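Local coordinates for protein alcohol dehydrogenase (Escherichia coli, PDB 5VM2) that is of unknown substrate specificity but probably oxidises an alcohol group with NAD or NADP, as a zinc-containing member of the medium-chain alcohol dehydrogenase family, at residues 150-155 with 295-300; 88-93 with 133-138. One frame throughout, in Å; residues are numbered along the deposited sequence.

How the contacts relate
Both contacts are largely buried, contact 1 lying closer to the middle of the chain than contact 2, whose Val93 and Phe135 are partly exposed. They share no element: contact 1 packs helix 145-163 against the start of helix 297-305, whereas contact 2 pairs the end of strand 86-89 with strand 136-138 in the GroES-like domain. The chemistry follows the place. Between the helices no hydrogen bond crosses; methyl groups pack on one tyrosine ring, and a glutamate beside them binds magnesium. Between the strands, backbone bonds and a tyrosine-glutamate bond dominate. The two meet at Tyr297, whose OH lies 3.0 Å from Ile89 O, a probable hydrogen bond, and whose ring meets that of Tyr137.

Contact 1: residues 150-155 with 295-300. With MG (magnesium ion), chain C.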
loop_
_atom_site.group_PDB
_atom_site.type_symbol
_atom_site.label_atom_id
_atom_site.label_comp_id
_atom_site.label_asym_id
_atom_site.label_seq_id
_atom_site.Cartn_x
_atom_site.Cartn_y
_atom_site.Cartn_z
ATOM N N LEU A 150 6.702 -3.285 4.941
ATOM C CA LEU A 150 6.402 -2.144 4.089
ATOM C C LEU A 150 6.620 -2.425 2.609
ATOM O O LEU A 150 6.318 -1.558 1.784
ATOM C CB LEU A 150 7.246 -0.946 4.519
ATOM C CG LEU A 150 7.186 -0.715 6.028
ATOM C CD1 LEU A 150 8.447 -0.027 6.511
ATOM C CD2 LEU A 150 5.943 0.083 6.390
ATOM N N VAL A 151 6.998 -3.650 2.240
ATOM C CA VAL A 151 7.016 -4.011 0.827
ATOM C C VAL A 151 5.625 -3.865 0.222
ATOM O O VAL A 151 5.475 -3.457 -0.937
ATOM C CB VAL A 151 7.567 -5.436 0.642
ATOM C CG1 VAL A 151 7.273 -5.945 -0.774
ATOM C CG2 VAL A 151 9.066 -5.468 0.939
ATOM N N GLU A 152 4.582 -4.166 1.004
ATOM C CA GLU A 152 3.224 -4.123 0.462
ATOM C C GLU A 152 2.834 -2.737 -0.043
ATOM O O GLU A 152 2.451 -2.617 -1.220
ATOM C CB GLU A 152 2.237 -4.669 1.502
ATOM C CG GLU A 152 0.910 -5.135 0.919
ATOM C CD GLU A 152 -0.105 -4.014 0.779
ATOM O OE1 GLU A 152 0.191 -2.878 1.213
ATOM O OE2 GLU A 152 -1.202 -4.272 0.238
ATOM N N PRO A 153 2.891 -1.665 0.759
ATOM C CA PRO A 153 2.580 -0.349 0.185
ATOM C C PRO A 153 3.598 0.097 -0.849
ATOM O O PRO A 153 3.228 0.784 -1.809
ATOM C CB PRO A 153 2.560 0.583 1.405
ATOM C CG PRO A 153 3.420 -0.108 2.426
ATOM C CD PRO A 153 3.164 -1.572 2.208
ATOM N N ALA A 154 4.871 -0.280 -0.694
ATOM C CA ALA A 154 5.847 0.025 -1.735
ATOM C C ALA A 154 5.475 -0.659 -3.046
ATOM O O ALA A 154 5.651 -0.085 -4.128
ATOM C CB ALA A 154 7.246 -0.394 -1.285
ATOM N N ALA A 155 4.949 -1.881 -2.964
ATOM C CA ALA A 155 4.495 -2.583 -4.159
ATOM C C ALA A 155 3.341 -1.856 -4.835
ATOM O O ALA A 155 3.214 -1.904 -6.066
ATOM C CB ALA A 155 4.085 -4.013 -3.800
ATOM N N ASN A 295 2.566 -9.197 -9.587
ATOM C CA ASN A 295 3.937 -9.599 -9.917
ATOM C C ASN A 295 4.966 -8.513 -9.588
ATOM O O ASN A 295 5.992 -8.397 -10.265
ATOM C CB ASN A 295 4.056 -10.004 -11.392
ATOM C CG ASN A 295 2.934 -10.930 -11.838
ATOM O OD1 ASN A 295 2.689 -11.963 -11.221
ATOM N ND2 ASN A 295 2.246 -10.555 -12.912
ATOM N N ARG A 296 4.737 -7.758 -8.507
ATOM C CA ARG A 296 5.625 -6.663 -8.128
ATOM C C ARG A 296 6.477 -6.943 -6.900
ATOM O O ARG A 296 7.383 -6.151 -6.611
ATOM C CB ARG A 296 4.825 -5.377 -7.872
ATOM C CG ARG A 296 3.781 -5.053 -8.916
ATOM C CD ARG A 296 4.387 -4.892 -10.313
ATOM N NE ARG A 296 3.401 -4.338 -11.240
ATOM C CZ ARG A 296 3.627 -4.096 -12.526
ATOM N NH1 ARG A 296 4.813 -4.364 -13.062
ATOM N NH2 ARG A 296 2.662 -3.586 -13.281
ATOM N N TYR A 297 6.188 -8.000 -6.141
ATOM C CA TYR A 297 6.905 -8.199 -4.884
ATOM C C TYR A 297 8.396 -8.409 -5.100
ATOM O O TYR A 297 9.191 -7.732 -4.428
ATOM C CB TYR A 297 6.270 -9.347 -4.086
ATOM C CG TYR A 297 5.415 -8.856 -2.930
ATOM C CD1 TYR A 297 4.391 -7.943 -3.146
ATOM C CD2 TYR A 297 5.639 -9.294 -1.629
ATOM C CE1 TYR A 297 3.605 -7.476 -2.104
ATOM C CE2 TYR A 297 4.853 -8.835 -0.572
ATOM C CZ TYR A 297 3.838 -7.925 -0.819
ATOM O OH TYR A 297 3.054 -7.461 0.215
ATOM N N PRO A 298 8.850 -9.286 -6.003
ATOM C CA PRO A 298 10.307 -9.473 -6.135
ATOM C C PRO A 298 11.050 -8.201 -6.506
ATOM O O PRO A 298 12.057 -7.872 -5.866
ATOM C CB PRO A 298 10.415 -10.551 -7.219
ATOM C CG PRO A 298 9.137 -11.324 -7.093
ATOM C CD PRO A 298 8.106 -10.272 -6.809
ATOM N N VAL A 299 10.571 -7.458 -7.509
ATOM C CA VAL A 299 11.283 -6.253 -7.926
ATOM C C VAL A 299 11.245 -5.188 -6.835
ATOM O O VAL A 299 12.176 -4.381 -6.714
ATOM C CB VAL A 299 10.716 -5.726 -9.261
ATOM C CG1 VAL A 299 9.313 -5.166 -9.079
ATOM C CG2 VAL A 299 11.643 -4.664 -9.846
ATOM N N THR A 300 10.188 -5.170 -6.017
ATOM C CA THR A 300 10.106 -4.192 -4.937
ATOM C C THR A 300 11.049 -4.568 -3.803
ATOM O O THR A 300 11.767 -3.715 -3.266
ATOM C CB THR A 300 8.666 -4.084 -4.432
ATOM O OG1 THR A 300 7.797 -3.770 -5.530
ATOM C CG2 THR A 300 8.548 -3.010 -3.360
HETATM MG MG MG C . -1.208 -1.710 2.095
HETATM O O HOH W 1 -1.554 -0.247 0.918
#
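Val151 sets its CG1 over the middle of one face of the Tyr297 ring, a CH-pi contact of 3.8 Å from CG1 to the ring centroid and only 11° off the normal. The ring reaches across from the first turn of helix 297-305. The methyl stands anti to the residue's own backbone N (chi1 166°), and a branched side chain thereby presents a single carbon to the ring. Ala155, one turn on, brings CB to 3.9 Å from Tyr297 CE1; a side chain this small lets the helices come close. The same holds for Ala154, whose CB meets Thr300 CG2 at 3.6 Å.

Helix 145-163 thus lies against helix 297-305 in the medium-chain dehydrogenase fold, and its Glu152 binds the magnesium ion through OE1 at 2.0 Å. His65, Glu66 and a water 1.9 Å from the metal are the other ligands, a set that probably corresponds to the catalytic zinc site of relatives such as sorbitol dehydrogenase; OE2 is held by Tyr293. Tyr297 touches the stem of this ligand, its OH 3.2 Å from both CB and CG of Glu152 while probably hydrogen-bonding to Ile89 O.

Among the polar groups, Thr300 bends its hydroxyl back along its own chain: OG1 donates to Arg296 O (2.6 Å) from above the carbonyl plane, and the same oxygen accepts Thr300 N. With the hydroxyl tied back to Arg296, just ahead of the helix, CG2 is left to pack on Ala154. Arg296 lays its CB near Ala155, but its far end leads away from 150-155, and NE hydrogen-bonds to His159 farther along helix 145-163.

Contact 2: residues 88-93 with 133-138; sequences NIEPGV and ESFTYK
Asn88 and Tyr137 satisfy each other's backbone as an antiparallel hydrogen-bonded pair: Asn88 N donates to Tyr137 O and Tyr137 N to Asn88 O, each at 2.9 Å. Ile89 and Thr136 form the adjoining non-hydrogen-bonded pair, where the CA of Ile89 and of Thr136 add weak C-H contacts to Phe135 O and Asn88 O. A third bond, Glu90 N to Phe135 O at 2.8 Å, carries the pairing just beyond the end of strand 86-89, and Glu90 O takes His131 NE2.

The pairing places strand 136-138 beside strand 86-89 in the curved sheet of the GroES-like domain; beyond it, 92-93 leads toward the four-cysteine zinc site, the Val93 side chain lying about 9 Å from the zinc ion. Beta-branched Ile89 and Thr136 suit the extended backbone, and share one face of the sheet; Thr136 OG1 bonds back to Pro132 O. On the other face Asn88 puts OD1 only 3.3 Å from Tyr137 CB, while its ND2 is satisfied by Gly148 O.

Glu90 is gripped at both carboxylate oxygens. OE1 accepts Tyr137 OH at 2.7 Å, nearly along its C-O axis, with the carboxylate and the tyrosine ring 21° apart; OE2 is hydrogen-bonded to Tyr106 OH. An extended chain, with CG trans to the backbone N (chi1 -175°), delivers the carboxylate there. Phe135 turns its ring edge to the Glu90 carboxylate, CD2 3.7 Å from CD, where the slightly positive ring hydrogens probably suit a negative charge. Gly92 O approaches over a face of this ring.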
loop_
_atom_site.group_PDB
_atom_site.type_symbol
_atom_site.label_atom_id
_atom_site.label_comp_id
_atom_site.label_asym_id
_atom_site.label_seq_id
_atom_site.Cartn_x
_atom_site.Cartn_y
_atom_site.Cartn_z
ATOM N N ASN A 88 7.990 -12.062 4.089
ATOM C CA ASN A 88 6.765 -11.278 4.070
ATOM C C ASN A 88 5.732 -12.024 3.231
ATOM O O ASN A 88 6.023 -13.057 2.623
ATOM C CB ASN A 88 7.008 -9.847 3.567
ATOM C CG ASN A 88 7.452 -9.775 2.109
ATOM O OD1 ASN A 88 7.338 -10.732 1.347
ATOM N ND2 ASN A 88 7.948 -8.606 1.715
ATOM N N ILE A 89 4.511 -11.504 3.206
ATOM C CA ILE A 89 3.432 -12.138 2.468
ATOM C C ILE A 89 2.794 -11.110 1.546
ATOM O O ILE A 89 2.650 -9.933 1.904
ATOM C CB ILE A 89 2.382 -12.770 3.408
ATOM C CG1 ILE A 89 1.669 -11.706 4.234
ATOM C CG2 ILE A 89 3.022 -13.825 4.320
ATOM C CD1 ILE A 89 0.295 -12.137 4.676
ATOM N N GLU A 90 2.463 -11.548 0.338
ATOM C CA GLU A 90 1.597 -10.783 -0.541
ATOM C C GLU A 90 0.158 -11.112 -0.173
ATOM O O GLU A 90 -0.259 -12.267 -0.335
ATOM C CB GLU A 90 1.872 -11.122 -1.998
ATOM C CG GLU A 90 1.097 -10.274 -2.992
ATOM C CD GLU A 90 1.513 -10.512 -4.440
ATOM O OE1 GLU A 90 2.609 -11.063 -4.678
ATOM O OE2 GLU A 90 0.735 -10.140 -5.345
ATOM N N PRO A 91 -0.620 -10.161 0.345
ATOM C CA PRO A 91 -1.878 -10.509 1.021
ATOM C C PRO A 91 -3.049 -10.809 0.098
ATOM O O PRO A 91 -4.129 -11.144 0.601
ATOM C CB PRO A 91 -2.159 -9.263 1.874
ATOM C CG PRO A 91 -1.522 -8.152 1.126
ATOM C CD PRO A 91 -0.295 -8.730 0.470
ATOM N N GLY A 92 -2.890 -10.703 -1.216
ATOM C CA GLY A 92 -3.968 -11.057 -2.120
ATOM C C GLY A 92 -3.698 -12.341 -2.872
ATOM O O GLY A 92 -2.813 -12.386 -3.731
ATOM N N VAL A 93 -4.448 -13.394 -2.560
ATOM C CA VAL A 93 -4.266 -14.706 -3.173
ATOM C C VAL A 93 -5.360 -14.883 -4.223
ATOM O O VAL A 93 -6.530 -15.078 -3.854
ATOM C CB VAL A 93 -4.317 -15.828 -2.130
ATOM C CG1 VAL A 93 -4.151 -17.186 -2.806
ATOM C CG2 VAL A 93 -3.262 -15.604 -1.047
ATOM N N GLU A 133 2.477 -20.702 0.222
ATOM C CA GLU A 133 3.878 -20.515 -0.132
ATOM C C GLU A 133 4.036 -19.700 -1.411
ATOM O O GLU A 133 5.021 -18.969 -1.565
ATOM C CB GLU A 133 4.551 -21.886 -0.264
ATOM C CG GLU A 133 5.608 -22.002 -1.348
ATOM C CD GLU A 133 5.865 -23.445 -1.752
ATOM O OE1 GLU A 133 4.903 -24.241 -1.770
ATOM O OE2 GLU A 133 7.031 -23.787 -2.044
ATOM N N SER A 134 3.060 -19.783 -2.320
ATOM C CA SER A 134 3.175 -19.096 -3.601
ATOM C C SER A 134 3.106 -17.579 -3.468
ATOM O O SER A 134 3.563 -16.874 -4.373
ATOM C CB SER A 134 2.089 -19.588 -4.564
ATOM O OG SER A 134 0.805 -19.549 -3.965
ATOM N N PHE A 135 2.554 -17.054 -2.373
ATOM C CA PHE A 135 2.498 -15.610 -2.170
ATOM C C PHE A 135 3.212 -15.209 -0.885
ATOM O O PHE A 135 2.834 -14.248 -0.205
ATOM C CB PHE A 135 1.052 -15.129 -2.222
ATOM C CG PHE A 135 0.488 -15.195 -3.611
ATOM C CD1 PHE A 135 -0.055 -16.377 -4.092
ATOM C CD2 PHE A 135 0.593 -14.107 -4.466
ATOM C CE1 PHE A 135 -0.538 -16.460 -5.388
ATOM C CE2 PHE A 135 0.113 -14.178 -5.765
ATOM C CZ PHE A 135 -0.448 -15.361 -6.229
ATOM N N THR A 136 4.268 -15.951 -0.575
ATOM C CA THR A 136 5.193 -15.611 0.490
ATOM C C THR A 136 6.571 -15.437 -0.135
ATOM O O THR A 136 6.913 -16.123 -1.103
ATOM C CB THR A 136 5.208 -16.717 1.553
ATOM O OG1 THR A 136 3.900 -16.835 2.126
ATOM C CG2 THR A 136 6.224 -16.424 2.652
ATOM N N TYR A 137 7.352 -14.529 0.451
ATOM C CA TYR A 137 8.628 -14.146 -0.141
ATOM C C TYR A 137 9.681 -14.018 0.947
ATOM O O TYR A 137 9.464 -13.332 1.949
ATOM C CB TYR A 137 8.506 -12.824 -0.915
ATOM C CG TYR A 137 7.431 -12.849 -1.982
ATOM C CD1 TYR A 137 6.098 -12.616 -1.657
ATOM C CD2 TYR A 137 7.743 -13.125 -3.309
ATOM C CE1 TYR A 137 5.110 -12.653 -2.620
ATOM C CE2 TYR A 137 6.757 -13.159 -4.283
ATOM C CZ TYR A 137 5.443 -12.922 -3.930
ATOM O OH TYR A 137 4.454 -12.955 -4.887
ATOM N N LYS A 138 10.821 -14.670 0.744
ATOM C CA LYS A 138 11.887 -14.586 1.724
ATOM C C LYS A 138 12.533 -13.206 1.674
ATOM O O LYS A 138 12.754 -12.642 0.599
ATOM C CB LYS A 138 12.930 -15.667 1.460
ATOM C CG LYS A 138 14.312 -15.337 1.965
ATOM C CD LYS A 138 14.402 -15.662 3.440
ATOM C CE LYS A 138 15.801 -16.037 3.876
ATOM N NZ LYS A 138 15.753 -16.397 5.297
#